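Long-range contacts in MccB protein (Escherichia coli, PDB 6OM4), which takes part in microcin C7 biosynthesis, probably using ATP to attach adenylate to the N-formylated MccA peptide through a phosphoramidate bond: residues 1-5 with 45-51; 98-102 with 312-316; 130-134 with 302-307; 242-248 with 321-327. One frame throughout, in Å; residues are numbered along the deposited sequence.

Contact 1. Residues 1-5 with 45-51; sequences MDYIL and FITPSSY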
loop_
_atom_site.group_PDB
_atom_site.type_symbol
_atom_site.label_atom_id
_atom_site.label_comp_id
_atom_site.label_asym_id
_atom_site.label_seq_id
_atom_site.Cartn_x
_atom_site.Cartn_y
_atom_site.Cartn_z
ATOM N N MET A 1 -11.051 -6.130 30.407
ATOM C CA MET A 1 -12.450 -5.765 30.227
ATOM C C MET A 1 -12.675 -4.246 30.344
ATOM O O MET A 1 -13.804 -3.857 30.379
ATOM C CB MET A 1 -13.327 -6.475 31.257
ATOM C CG MET A 1 -13.109 -6.096 32.708
ATOM S SD MET A 1 -14.315 -7.125 33.625
ATOM C CE MET A 1 -13.242 -7.950 34.804
ATOM N N ASP A 2 -11.614 -3.425 30.356
ATOM C CA ASP A 2 -11.726 -1.979 30.180
ATOM C C ASP A 2 -11.681 -1.672 28.679
ATOM O O ASP A 2 -10.857 -2.239 27.927
ATOM C CB ASP A 2 -10.591 -1.201 30.867
ATOM C CG ASP A 2 -10.705 -1.107 32.381
ATOM O OD1 ASP A 2 -11.791 -1.375 32.918
ATOM O OD2 ASP A 2 -9.696 -0.786 33.004
ATOM N N TYR A 3 -12.564 -0.751 28.276
ATOM C CA TYR A 3 -12.665 -0.222 26.935
ATOM C C TYR A 3 -12.396 1.283 26.957
ATOM O O TYR A 3 -12.630 1.952 27.993
ATOM C CB TYR A 3 -14.055 -0.492 26.361
ATOM C CG TYR A 3 -14.261 -1.946 26.031
ATOM C CD1 TYR A 3 -13.790 -2.464 24.844
ATOM C CD2 TYR A 3 -14.892 -2.777 26.932
ATOM C CE1 TYR A 3 -14.006 -3.802 24.523
ATOM C CE2 TYR A 3 -15.090 -4.107 26.637
ATOM C CZ TYR A 3 -14.627 -4.619 25.443
ATOM O OH TYR A 3 -14.846 -5.930 25.131
ATOM N N ILE A 4 -11.974 1.822 25.802
ATOM C CA ILE A 4 -11.719 3.242 25.641
ATOM C C ILE A 4 -12.227 3.687 24.262
ATOM O O ILE A 4 -12.189 2.915 23.301
ATOM C CB ILE A 4 -10.227 3.580 25.839
ATOM C CG1 ILE A 4 -9.993 5.086 25.926
ATOM C CG2 ILE A 4 -9.314 2.940 24.806
ATOM C CD1 ILE A 4 -8.655 5.439 26.563
ATOM N N LEU A 5 -12.724 4.924 24.204
ATOM C CA LEU A 5 -13.137 5.538 22.949
ATOM C C LEU A 5 -11.888 5.916 22.154
ATOM O O LEU A 5 -11.003 6.585 22.667
ATOM C CB LEU A 5 -14.012 6.765 23.203
ATOM C CG LEU A 5 -14.736 7.347 21.974
ATOM C CD1 LEU A 5 -15.831 6.426 21.488
ATOM C CD2 LEU A 5 -15.352 8.681 22.289
ATOM N N PHE A 45 -16.800 6.150 27.866
ATOM C CA PHE A 45 -15.535 5.464 27.635
ATOM C C PHE A 45 -14.409 6.433 27.253
ATOM O O PHE A 45 -13.439 5.978 26.713
ATOM C CB PHE A 45 -15.731 4.375 26.564
ATOM C CG PHE A 45 -16.681 3.290 26.984
ATOM C CD1 PHE A 45 -16.250 2.238 27.778
ATOM C CD2 PHE A 45 -18.027 3.369 26.672
ATOM C CE1 PHE A 45 -17.150 1.274 28.226
ATOM C CE2 PHE A 45 -18.920 2.415 27.123
ATOM C CZ PHE A 45 -18.477 1.350 27.869
ATOM N N ILE A 46 -14.530 7.730 27.555
ATOM C CA ILE A 46 -13.434 8.657 27.300
ATOM C C ILE A 46 -12.191 8.189 28.073
ATOM O O ILE A 46 -11.030 8.180 27.529
ATOM C CB ILE A 46 -13.836 10.105 27.644
ATOM C CG1 ILE A 46 -14.957 10.633 26.748
ATOM C CG2 ILE A 46 -12.620 11.018 27.564
ATOM C CD1 ILE A 46 -14.742 10.408 25.313
ATOM N N THR A 47 -12.421 7.772 29.336
ATOM C CA THR A 47 -11.404 7.179 30.195
ATOM C C THR A 47 -11.677 5.687 30.206
ATOM O O THR A 47 -12.821 5.282 30.006
ATOM C CB THR A 47 -11.401 7.742 31.635
ATOM O OG1 THR A 47 -12.564 7.344 32.371
ATOM C CG2 THR A 47 -11.323 9.251 31.663
ATOM N N PRO A 48 -10.655 4.834 30.431
ATOM C CA PRO A 48 -10.824 3.380 30.380
ATOM C C PRO A 48 -11.905 2.949 31.377
ATOM O O PRO A 48 -11.837 3.294 32.534
ATOM C CB PRO A 48 -9.464 2.817 30.829
ATOM C CG PRO A 48 -8.486 3.935 30.509
ATOM C CD PRO A 48 -9.261 5.214 30.729
ATOM N N SER A 49 -12.880 2.191 30.907
ATOM C CA SER A 49 -13.986 1.817 31.730
ATOM C C SER A 49 -14.509 0.438 31.326
ATOM O O SER A 49 -14.505 0.084 30.128
ATOM C CB SER A 49 -15.058 2.851 31.620
ATOM O OG SER A 49 -16.221 2.396 32.294
ATOM N N SER A 50 -14.989 -0.341 32.309
ATOM C CA SER A 50 -15.712 -1.589 32.021
ATOM C C SER A 50 -17.130 -1.262 31.518
ATOM O O SER A 50 -17.638 -0.204 31.696
ATOM C CB SER A 50 -15.789 -2.519 33.211
ATOM O OG SER A 50 -16.414 -1.868 34.310
ATOM N N TYR A 51 -17.738 -2.233 30.871
ATOM C CA TYR A 51 -19.158 -2.199 30.530
ATOM C C TYR A 51 -19.999 -1.872 31.753
ATOM O O TYR A 51 -20.832 -0.999 31.703
ATOM C CB TYR A 51 -19.562 -3.579 30.035
ATOM C CG TYR A 51 -20.973 -3.712 29.541
ATOM C CD1 TYR A 51 -21.268 -3.490 28.204
ATOM C CD2 TYR A 51 -21.983 -4.148 30.372
ATOM C CE1 TYR A 51 -22.552 -3.660 27.708
ATOM C CE2 TYR A 51 -23.270 -4.348 29.890
ATOM C CZ TYR A 51 -23.558 -4.081 28.560
ATOM O OH TYR A 51 -24.822 -4.251 28.069
HETATM O O HOH W 1 -16.293 -4.748 30.417
HETATM O O HOH W 2 -13.977 -0.105 34.881
HETATM O O HOH W 3 -10.569 8.318 24.785
#

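Contact 2. Residues 98-102 with 312-316; sequences HYQSY and KYSEP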
loop_
_atom_site.group_PDB
_atom_site.type_symbol
_atom_site.label_atom_id
_atom_site.label_comp_id
_atom_site.label_asym_id
_atom_site.label_seq_id
_atom_site.Cartn_x
_atom_site.Cartn_y
_atom_site.Cartn_z
ATOM N N HIS A 98 -4.605 4.620 13.018
ATOM C CA HIS A 98 -5.024 3.890 11.846
ATOM C C HIS A 98 -5.180 2.387 12.176
ATOM O O HIS A 98 -6.245 1.801 11.944
ATOM C CB HIS A 98 -4.059 4.187 10.698
ATOM C CG HIS A 98 -4.261 3.314 9.516
ATOM N ND1 HIS A 98 -5.279 3.539 8.601
ATOM C CD2 HIS A 98 -3.538 2.276 9.053
ATOM C CE1 HIS A 98 -5.165 2.615 7.648
ATOM N NE2 HIS A 98 -4.119 1.834 7.906
ATOM N N TYR A 99 -4.187 1.770 12.811
ATOM C CA TYR A 99 -4.279 0.301 13.114
ATOM C C TYR A 99 -5.445 0.029 14.089
ATOM O O TYR A 99 -6.183 -0.952 13.927
ATOM C CB TYR A 99 -2.946 -0.286 13.606
ATOM C CG TYR A 99 -1.727 0.066 12.771
ATOM C CD1 TYR A 99 -1.778 0.081 11.381
ATOM C CD2 TYR A 99 -0.505 0.416 13.349
ATOM C CE1 TYR A 99 -0.668 0.386 10.603
ATOM C CE2 TYR A 99 0.600 0.757 12.572
ATOM C CZ TYR A 99 0.515 0.785 11.192
ATOM O OH TYR A 99 1.605 1.176 10.435
ATOM N N GLN A 100 -5.615 0.883 15.096
ATOM C CA GLN A 100 -6.668 0.727 16.123
ATOM C C GLN A 100 -8.026 0.747 15.441
ATOM O O GLN A 100 -8.893 -0.031 15.793
ATOM C CB GLN A 100 -6.683 1.863 17.144
ATOM C CG GLN A 100 -5.525 1.865 18.127
ATOM C CD GLN A 100 -5.523 3.005 19.114
ATOM O OE1 GLN A 100 -4.867 2.954 20.184
ATOM N NE2 GLN A 100 -6.138 4.097 18.726
ATOM N N SER A 101 -8.160 1.617 14.432
ATOM C CA SER A 101 -9.422 1.809 13.754
ATOM C C SER A 101 -9.858 0.577 12.957
ATOM O O SER A 101 -11.045 0.524 12.592
ATOM C CB SER A 101 -9.411 3.043 12.887
ATOM O OG SER A 101 -8.741 2.835 11.641
ATOM N N TYR A 102 -8.974 -0.401 12.747
ATOM C CA TYR A 102 -9.328 -1.693 12.134
ATOM C C TYR A 102 -9.501 -2.819 13.169
ATOM O O TYR A 102 -9.636 -3.956 12.752
ATOM C CB TYR A 102 -8.275 -2.075 11.099
ATOM C CG TYR A 102 -8.441 -1.236 9.866
ATOM C CD1 TYR A 102 -9.372 -1.576 8.888
ATOM C CD2 TYR A 102 -7.791 -0.027 9.750
ATOM C CE1 TYR A 102 -9.584 -0.762 7.789
ATOM C CE2 TYR A 102 -8.013 0.810 8.664
ATOM C CZ TYR A 102 -8.912 0.446 7.679
ATOM O OH TYR A 102 -9.081 1.275 6.595
ATOM N N LYS A 312 -0.836 -7.146 8.626
ATOM C CA LYS A 312 -1.892 -8.194 8.752
ATOM C C LYS A 312 -3.185 -7.672 9.403
ATOM O O LYS A 312 -4.007 -8.468 9.759
ATOM C CB LYS A 312 -1.369 -9.434 9.508
ATOM C CG LYS A 312 -0.228 -10.179 8.834
ATOM C CD LYS A 312 -0.534 -10.654 7.435
ATOM C CE LYS A 312 0.658 -11.300 6.747
ATOM N NZ LYS A 312 0.686 -12.776 6.902
ATOM N N TYR A 313 -3.407 -6.355 9.445
ATOM C CA TYR A 313 -4.530 -5.767 10.181
ATOM C C TYR A 313 -5.726 -5.529 9.250
ATOM O O TYR A 313 -6.875 -5.351 9.710
ATOM C CB TYR A 313 -4.095 -4.479 10.856
ATOM C CG TYR A 313 -3.696 -3.377 9.916
ATOM C CD1 TYR A 313 -4.619 -2.458 9.432
ATOM C CD2 TYR A 313 -2.381 -3.246 9.525
ATOM C CE1 TYR A 313 -4.233 -1.432 8.592
ATOM C CE2 TYR A 313 -1.987 -2.242 8.659
ATOM C CZ TYR A 313 -2.922 -1.346 8.184
ATOM O OH TYR A 313 -2.493 -0.341 7.369
ATOM N N SER A 314 -5.465 -5.566 7.939
ATOM C CA SER A 314 -6.490 -5.316 6.907
ATOM C C SER A 314 -5.982 -5.898 5.591
ATOM O O SER A 314 -4.797 -6.003 5.404
ATOM C CB SER A 314 -6.786 -3.854 6.787
ATOM O OG SER A 314 -7.854 -3.633 5.868
ATOM N N GLU A 315 -6.889 -6.327 4.713
ATOM C CA GLU A 315 -6.473 -7.049 3.499
ATOM C C GLU A 315 -5.982 -6.048 2.447
ATOM O O GLU A 315 -6.685 -5.080 2.121
ATOM C CB GLU A 315 -7.572 -7.991 2.989
ATOM C CG GLU A 315 -7.394 -9.421 3.507
ATOM C CD GLU A 315 -8.531 -10.402 3.228
ATOM O OE1 GLU A 315 -9.713 -10.038 3.472
ATOM O OE2 GLU A 315 -8.243 -11.542 2.765
ATOM N N PRO A 316 -4.806 -6.295 1.827
ATOM C CA PRO A 316 -4.346 -5.459 0.704
ATOM C C PRO A 316 -5.391 -5.423 -0.422
ATOM O O PRO A 316 -5.986 -6.436 -0.761
ATOM C CB PRO A 316 -3.046 -6.125 0.257
ATOM C CG PRO A 316 -2.617 -6.997 1.393
ATOM C CD PRO A 316 -3.877 -7.399 2.125
HETATM O O HOH W 4 -7.234 -5.804 12.291
#

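Contact 3. Residues 130-134 with 302-307; sequences VSVIL and CAADVI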
loop_
_atom_site.group_PDB
_atom_site.type_symbol
_atom_site.label_atom_id
_atom_site.label_comp_id
_atom_site.label_asym_id
_atom_site.label_seq_id
_atom_site.Cartn_x
_atom_site.Cartn_y
_atom_site.Cartn_z
ATOM N N VAL A 130 7.369 5.197 -2.502
ATOM C CA VAL A 130 7.120 4.003 -1.676
ATOM C C VAL A 130 8.147 3.942 -0.546
ATOM O O VAL A 130 7.773 3.705 0.615
ATOM C CB VAL A 130 7.166 2.709 -2.526
ATOM C CG1 VAL A 130 7.127 1.433 -1.679
ATOM C CG2 VAL A 130 6.054 2.703 -3.538
ATOM N N SER A 131 9.432 4.075 -0.879
ATOM C CA SER A 131 10.490 3.933 0.138
ATOM C C SER A 131 10.277 4.880 1.331
ATOM O O SER A 131 10.486 4.474 2.474
ATOM C CB SER A 131 11.885 4.057 -0.455
ATOM O OG SER A 131 12.183 5.396 -0.821
ATOM N N VAL A 132 9.910 6.148 1.095
ATOM C CA VAL A 132 9.836 7.076 2.183
ATOM C C VAL A 132 8.605 6.757 3.046
ATOM O O VAL A 132 8.643 6.908 4.252
ATOM C CB VAL A 132 9.873 8.542 1.714
ATOM C CG1 VAL A 132 8.600 8.985 0.971
ATOM C CG2 VAL A 132 10.170 9.429 2.899
ATOM N N ILE A 133 7.510 6.323 2.432
ATOM C CA ILE A 133 6.371 5.911 3.255
ATOM C C ILE A 133 6.786 4.746 4.150
ATOM O O ILE A 133 6.449 4.708 5.358
ATOM C CB ILE A 133 5.159 5.516 2.380
ATOM C CG1 ILE A 133 4.605 6.744 1.668
ATOM C CG2 ILE A 133 4.114 4.834 3.234
ATOM C CD1 ILE A 133 3.767 6.455 0.465
ATOM N N LEU A 134 7.461 3.750 3.572
ATOM C CA LEU A 134 7.785 2.561 4.343
ATOM C C LEU A 134 8.783 2.930 5.454
ATOM O O LEU A 134 8.651 2.462 6.592
ATOM C CB LEU A 134 8.323 1.447 3.432
ATOM C CG LEU A 134 7.375 0.923 2.346
ATOM C CD1 LEU A 134 7.996 -0.297 1.642
ATOM C CD2 LEU A 134 6.016 0.516 2.928
ATOM N N CYS A 302 0.399 1.454 -3.502
ATOM C CA CYS A 302 1.362 0.361 -3.437
ATOM C C CYS A 302 1.924 0.239 -2.005
ATOM O O CYS A 302 1.960 -0.846 -1.412
ATOM C CB CYS A 302 2.473 0.613 -4.462
ATOM S SG CYS A 302 3.785 -0.642 -4.396
ATOM N N ALA A 303 2.356 1.370 -1.428
ATOM C CA ALA A 303 2.910 1.364 -0.070
ATOM C C ALA A 303 1.849 0.855 0.922
ATOM O O ALA A 303 2.158 0.102 1.833
ATOM C CB ALA A 303 3.410 2.720 0.328
ATOM N N ALA A 304 0.587 1.274 0.744
ATOM C CA ALA A 304 -0.501 0.851 1.654
ATOM C C ALA A 304 -0.604 -0.667 1.663
ATOM O O ALA A 304 -0.770 -1.287 2.724
ATOM C CB ALA A 304 -1.819 1.422 1.219
ATOM N N ASP A 305 -0.597 -1.256 0.472
ATOM C CA ASP A 305 -0.675 -2.723 0.367
ATOM C C ASP A 305 0.539 -3.424 0.992
ATOM O O ASP A 305 0.339 -4.434 1.632
ATOM C CB ASP A 305 -0.949 -3.134 -1.073
ATOM C CG ASP A 305 -2.445 -3.064 -1.407
ATOM O OD1 ASP A 305 -3.284 -2.587 -0.541
ATOM O OD2 ASP A 305 -2.781 -3.494 -2.518
ATOM N N VAL A 306 1.753 -2.876 0.889
ATOM C CA VAL A 306 2.931 -3.441 1.581
ATOM C C VAL A 306 2.740 -3.430 3.109
ATOM O O VAL A 306 2.936 -4.474 3.809
ATOM C CB VAL A 306 4.212 -2.695 1.184
ATOM C CG1 VAL A 306 5.384 -3.095 2.063
ATOM C CG2 VAL A 306 4.514 -2.897 -0.280
ATOM N N ILE A 307 2.304 -2.283 3.646
ATOM C CA ILE A 307 2.077 -2.139 5.095
ATOM C C ILE A 307 0.994 -3.119 5.543
ATOM O O ILE A 307 1.139 -3.783 6.568
ATOM C CB ILE A 307 1.781 -0.665 5.463
ATOM C CG1 ILE A 307 3.044 0.173 5.252
ATOM C CG2 ILE A 307 1.242 -0.535 6.864
ATOM C CD1 ILE A 307 2.808 1.654 5.247
#

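Contact 4. Residues 242-248 with 321-327; sequences DIAVFGP and KRIGIWS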
loop_
_atom_site.group_PDB
_atom_site.type_symbol
_atom_site.label_atom_id
_atom_site.label_comp_id
_atom_site.label_asym_id
_atom_site.label_seq_id
_atom_site.Cartn_x
_atom_site.Cartn_y
_atom_site.Cartn_z
ATOM N N ASP A 242 -1.267 8.386 -18.168
ATOM C CA ASP A 242 -2.078 9.137 -17.207
ATOM C C ASP A 242 -2.919 8.241 -16.275
ATOM O O ASP A 242 -3.676 8.774 -15.460
ATOM C CB ASP A 242 -2.993 10.097 -17.978
ATOM C CG ASP A 242 -3.671 9.457 -19.177
ATOM O OD1 ASP A 242 -4.617 8.748 -18.975
ATOM O OD2 ASP A 242 -3.190 9.639 -20.312
ATOM N N ILE A 243 -2.814 6.918 -16.381
ATOM C CA ILE A 243 -3.489 5.984 -15.481
ATOM C C ILE A 243 -2.501 5.457 -14.451
ATOM O O ILE A 243 -1.530 4.793 -14.793
ATOM C CB ILE A 243 -4.132 4.803 -16.229
ATOM C CG1 ILE A 243 -5.176 5.261 -17.248
ATOM C CG2 ILE A 243 -4.717 3.832 -15.230
ATOM C CD1 ILE A 243 -5.690 4.108 -18.106
ATOM N N ALA A 244 -2.815 5.681 -13.175
ATOM C CA ALA A 244 -2.030 5.132 -12.059
ATOM C C ALA A 244 -2.381 3.646 -11.920
ATOM O O ALA A 244 -3.557 3.321 -11.984
ATOM C CB ALA A 244 -2.373 5.880 -10.803
ATOM N N VAL A 245 -1.378 2.786 -11.793
ATOM C CA VAL A 245 -1.609 1.332 -11.667
ATOM C C VAL A 245 -0.924 0.794 -10.413
ATOM O O VAL A 245 0.240 1.083 -10.158
ATOM C CB VAL A 245 -1.145 0.569 -12.918
ATOM C CG1 VAL A 245 -1.295 -0.952 -12.724
ATOM C CG2 VAL A 245 -1.908 1.038 -14.145
ATOM N N PHE A 246 -1.629 -0.067 -9.654
ATOM C CA PHE A 246 -0.913 -0.810 -8.615
ATOM C C PHE A 246 -1.527 -2.185 -8.565
ATOM O O PHE A 246 -2.678 -2.359 -8.921
ATOM C CB PHE A 246 -0.937 -0.145 -7.226
ATOM C CG PHE A 246 -2.260 -0.132 -6.499
ATOM C CD1 PHE A 246 -3.316 0.645 -6.943
ATOM C CD2 PHE A 246 -2.466 -0.889 -5.353
ATOM C CE1 PHE A 246 -4.519 0.694 -6.250
ATOM C CE2 PHE A 246 -3.681 -0.881 -4.691
ATOM C CZ PHE A 246 -4.713 -0.090 -5.135
ATOM N N GLY A 247 -0.703 -3.120 -8.129
ATOM C CA GLY A 247 -1.016 -4.514 -8.247
ATOM C C GLY A 247 -0.503 -5.123 -9.544
ATOM O O GLY A 247 -0.043 -4.450 -10.487
ATOM N N PRO A 248 -0.461 -6.459 -9.624
ATOM C CA PRO A 248 -0.938 -7.327 -8.551
ATOM C C PRO A 248 0.046 -7.444 -7.375
ATOM O O PRO A 248 1.234 -7.143 -7.505
ATOM C CB PRO A 248 -1.042 -8.649 -9.306
ATOM C CG PRO A 248 0.151 -8.613 -10.225
ATOM C CD PRO A 248 0.159 -7.195 -10.731
ATOM N N LYS A 321 -5.488 -8.665 -8.268
ATOM C CA LYS A 321 -6.038 -7.519 -9.005
ATOM C C LYS A 321 -4.901 -6.599 -9.477
ATOM O O LYS A 321 -3.974 -6.359 -8.761
ATOM C CB LYS A 321 -7.034 -6.725 -8.147
ATOM C CG LYS A 321 -8.327 -7.476 -7.833
ATOM C CD LYS A 321 -9.330 -6.691 -7.058
ATOM C CE LYS A 321 -10.397 -7.612 -6.504
ATOM N NZ LYS A 321 -11.572 -6.827 -6.086
ATOM N N ARG A 322 -5.030 -6.070 -10.692
ATOM C CA ARG A 322 -4.186 -4.984 -11.152
ATOM C C ARG A 322 -5.126 -3.793 -11.308
ATOM O O ARG A 322 -6.049 -3.902 -12.137
ATOM C CB ARG A 322 -3.542 -5.350 -12.482
ATOM C CG ARG A 322 -2.668 -4.275 -13.118
ATOM C CD ARG A 322 -1.790 -4.889 -14.196
ATOM N NE ARG A 322 -0.912 -3.934 -14.884
ATOM C CZ ARG A 322 -1.213 -3.294 -16.015
ATOM N NH1 ARG A 322 -2.337 -3.575 -16.658
ATOM N NH2 ARG A 322 -0.342 -2.408 -16.510
ATOM N N ILE A 323 -4.957 -2.760 -10.452
ATOM C CA ILE A 323 -5.940 -1.717 -10.272
ATOM C C ILE A 323 -5.461 -0.431 -10.971
ATOM O O ILE A 323 -4.345 -0.016 -10.752
ATOM C CB ILE A 323 -6.212 -1.481 -8.771
ATOM C CG1 ILE A 323 -6.682 -2.769 -8.085
ATOM C CG2 ILE A 323 -7.179 -0.330 -8.549
ATOM C CD1 ILE A 323 -6.563 -2.802 -6.592
ATOM N N GLY A 324 -6.320 0.150 -11.798
ATOM C CA GLY A 324 -6.055 1.438 -12.440
ATOM C C GLY A 324 -6.928 2.520 -11.853
ATOM O O GLY A 324 -8.167 2.351 -11.720
ATOM N N ILE A 325 -6.316 3.698 -11.633
ATOM C CA ILE A 325 -6.990 4.884 -11.257
ATOM C C ILE A 325 -6.730 5.939 -12.341
ATOM O O ILE A 325 -5.582 6.325 -12.566
ATOM C CB ILE A 325 -6.522 5.394 -9.880
ATOM C CG1 ILE A 325 -6.671 4.332 -8.794
ATOM C CG2 ILE A 325 -7.259 6.685 -9.525
ATOM C CD1 ILE A 325 -5.445 3.483 -8.624
ATOM N N TRP A 326 -7.794 6.373 -13.012
ATOM C CA TRP A 326 -7.704 7.332 -14.097
ATOM C C TRP A 326 -7.426 8.702 -13.496
ATOM O O TRP A 326 -7.819 8.964 -12.361
ATOM C CB TRP A 326 -8.977 7.307 -14.964
ATOM C CG TRP A 326 -9.019 6.282 -16.074
ATOM C CD1 TRP A 326 -9.191 6.547 -17.403
ATOM C CD2 TRP A 326 -8.969 4.839 -15.985
ATOM N NE1 TRP A 326 -9.217 5.392 -18.140
ATOM C CE2 TRP A 326 -9.081 4.325 -17.296
ATOM C CE3 TRP A 326 -8.791 3.927 -14.935
ATOM C CZ2 TRP A 326 -9.044 2.961 -17.572
ATOM C CZ3 TRP A 326 -8.757 2.576 -15.208
ATOM C CH2 TRP A 326 -8.856 2.107 -16.513
ATOM N N SER A 327 -6.748 9.582 -14.243
ATOM C CA SER A 327 -6.535 10.929 -13.756
ATOM C C SER A 327 -7.312 11.927 -14.623
ATOM O O SER A 327 -7.455 13.065 -14.214
ATOM C CB SER A 327 -5.064 11.283 -13.660
ATOM O OG SER A 327 -4.451 11.248 -14.942
HETATM O O HOH W 5 -6.538 8.823 -17.097
HETATM O O HOH W 6 1.015 -4.389 -12.884
#

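Contact 1. Residues 1-5 with 45-51
Tyr3 and Ser49 form the hydrogen-bonded pair of a small antiparallel sheet at the start of the chain. Strand 2-5 is its middle strand and 49-50 lies along one edge. Tyr3 N donates to Ser49 O at 2.8 Å, and the bond is nearly straight (173°). Ser49 N returns to Tyr3 O at 2.9 Å. Beyond the pair, Leu5 N binds Phe45 O at 2.8 Å. Between these bonds, Pro48 CA points a C-H at Tyr3 O (3.3 Å). Phe45 turns its ring edge to Tyr3: Phe45 CD1 lies 3.8 Å from Tyr3 CB, and Tyr3 O is in the ring plane. Phe69 of helix 62-74 meets both rings and covers this side. Ile4 and Leu5 lie against strand 78-80, on the other side of the middle strand. Ser50 is the N-cap of helix 51-58. With OG between its own backbone N and carbonyl carbon (chi1 58°), the hydroxyl reaches Ala53 N and caps it. Three waters bridge the two segments. The Leu5 and Ile46 side chains lie side by side, with Leu5 CD2 3.5 Å from Ile46 CD1.

Contact 2. Residues 98-102 with 312-316
Tyr313 pushes its ring among His98, Tyr99 and Tyr102, and the four rings make an aromatic cluster. Its CG stands between its own backbone N and carbonyl carbon (chi1 64°), which carries the ring in toward the helix. Each neighbour meets the ring differently. Tyr99 CD1 lies over one face of Tyr313, offset toward the rim, and Tyr99 CE1 is 3.5 Å from Tyr313 CE2; the rings meet obliquely, planes 58° apart. Tyr102 comes to the edge, near the ring plane, and its CD2 is 4.0 Å from Tyr313 CE1. His98 stands almost perpendicular to Tyr313, with the planes at 86°. Its NE2 is 2.8 Å from Tyr313 OH, a hydrogen bond in which either group could be the donor. The hydroxyl lies in the imidazole plane, at the edge of the ring. The bond and the rings beside it probably limit the rotation of the phenol. Ser314 CB sits over one face of Tyr102, 4.0 Å from Tyr102 CD1. Water 4 donates to both Tyr102 O and Tyr313 O. The contact joins the end of helix 93-101 to the loop between helix 292-311 and strand 321-326. Tyr99 and Tyr313 both rest on Ile307 of helix 292-311, while Tyr99 also packs on helix 106-114.

Contact 3. Residues 130-134 with 302-307
No ring, amide or other flat side chain meets across this contact; Ile133, Val130 and Leu134 pack on Ala303 and its neighbours through aliphatic carbons and one sulfur. Segments 130-134 and 302-307 run in roughly the same direction, with axes 9.5 Å apart at closest approach and a crossing angle of -40°. At the small Ala303 the backbones come close, and Val130 CA is 5.2 Å from Ala303 CA. Ile133 CG2 is anti to its backbone N, which turns it to Ala303 CB at 3.7 Å; Ile133 CD1 is 3.8 Å from Ala303 CB. Val130 CG2 reaches Cys302 SG at 4.1 Å. Leu134 spans two partners. Its CD2 lies 3.8 Å from Val306 CG1, the two side chains crossing at about a right angle. Leu134 CD2 is also 3.8 Å from Ile307 CG1, and these side chains pass in opposite directions. Ile307 CD1 touches Ile133 CG2 at 4.0 Å. Val130 and Val306 lie on Val210 of strand 208-211, and Cys302 and Val306 reach strand 234-240. Helix 125-136 follows the glycine-rich turn at the adenylate pocket. Both helices cover one face of the central sheet, as in the Rossmann-like core of ThiF-family domains.

Contact 4. Residues 242-248 with 321-327
Ala244 with Ile325 and Phe246 with Ile323 are the hydrogen-bonded pairs of two antiparallel strands, 243-248 and 321-326, whose axes run 173° apart and come within 4.5 Å. Ile325 N to Ala244 O and Ile323 N to Phe246 O are both 2.8 Å, the latter bond nearly straight (171°). The peptide before Pro248 is cis. At the far end Ser327 OG donates to Asp242 O at 2.6 Å, on a lone pair in the carbonyl plane. One face holds Ala244, Phe246, Ile323 and Ile325. There Phe246 CZ meets Ile323 CD1 at 3.6 Å, while Ile325 CD1 comes to the ring edge, in plane. Helix 292-311 packs on Ala244 and Phe246. On the other face Ile243 CD1 lies over the six-membered ring of Trp326, 3.8 Å from its centroid, a CH-pi contact. Gly324 lies beside that indole. Val245 CG1 rests on one face of the Arg322 guanidinium, 3.7 Å from Arg322 NE. Arg322 CG is anti to the backbone N (chi1 178°) and the chain is extended to NE, so it reaches Gln335 and the backbone and a polar side chain of the bound peptide. Ile243 and Trp326 pack on a modified peptide residue, probably the formylated one. These strands belong to the mixed sheet of the ThiF-type domain and form part of the peptide site.

How the contacts relate
Contacts 2, 3 and 4 belong to the ThiF-family part of the chain, and helix 292-311 ties them together. Ile307 of contact 3 packs against Tyr99 and Tyr313 of contact 2. Asp305 of the same helix segment brings OD2 to 3.5 Å from Phe246 CE2 of contact 4. Contact 3 is nested inside the chain loop closed by contact 2, whereas contact 4 crosses both. Contact 4 lines the bound peptide directly. The bound adenosine phosphoramidate is about 11 Å from the side chains of Val130 and Val245. The zinc ion is about 9 Å from that of Pro248. Contact 1 is separate: its centre lies 21 Å from that of contact 2 and 42 Å from that of contact 4, away from these sites.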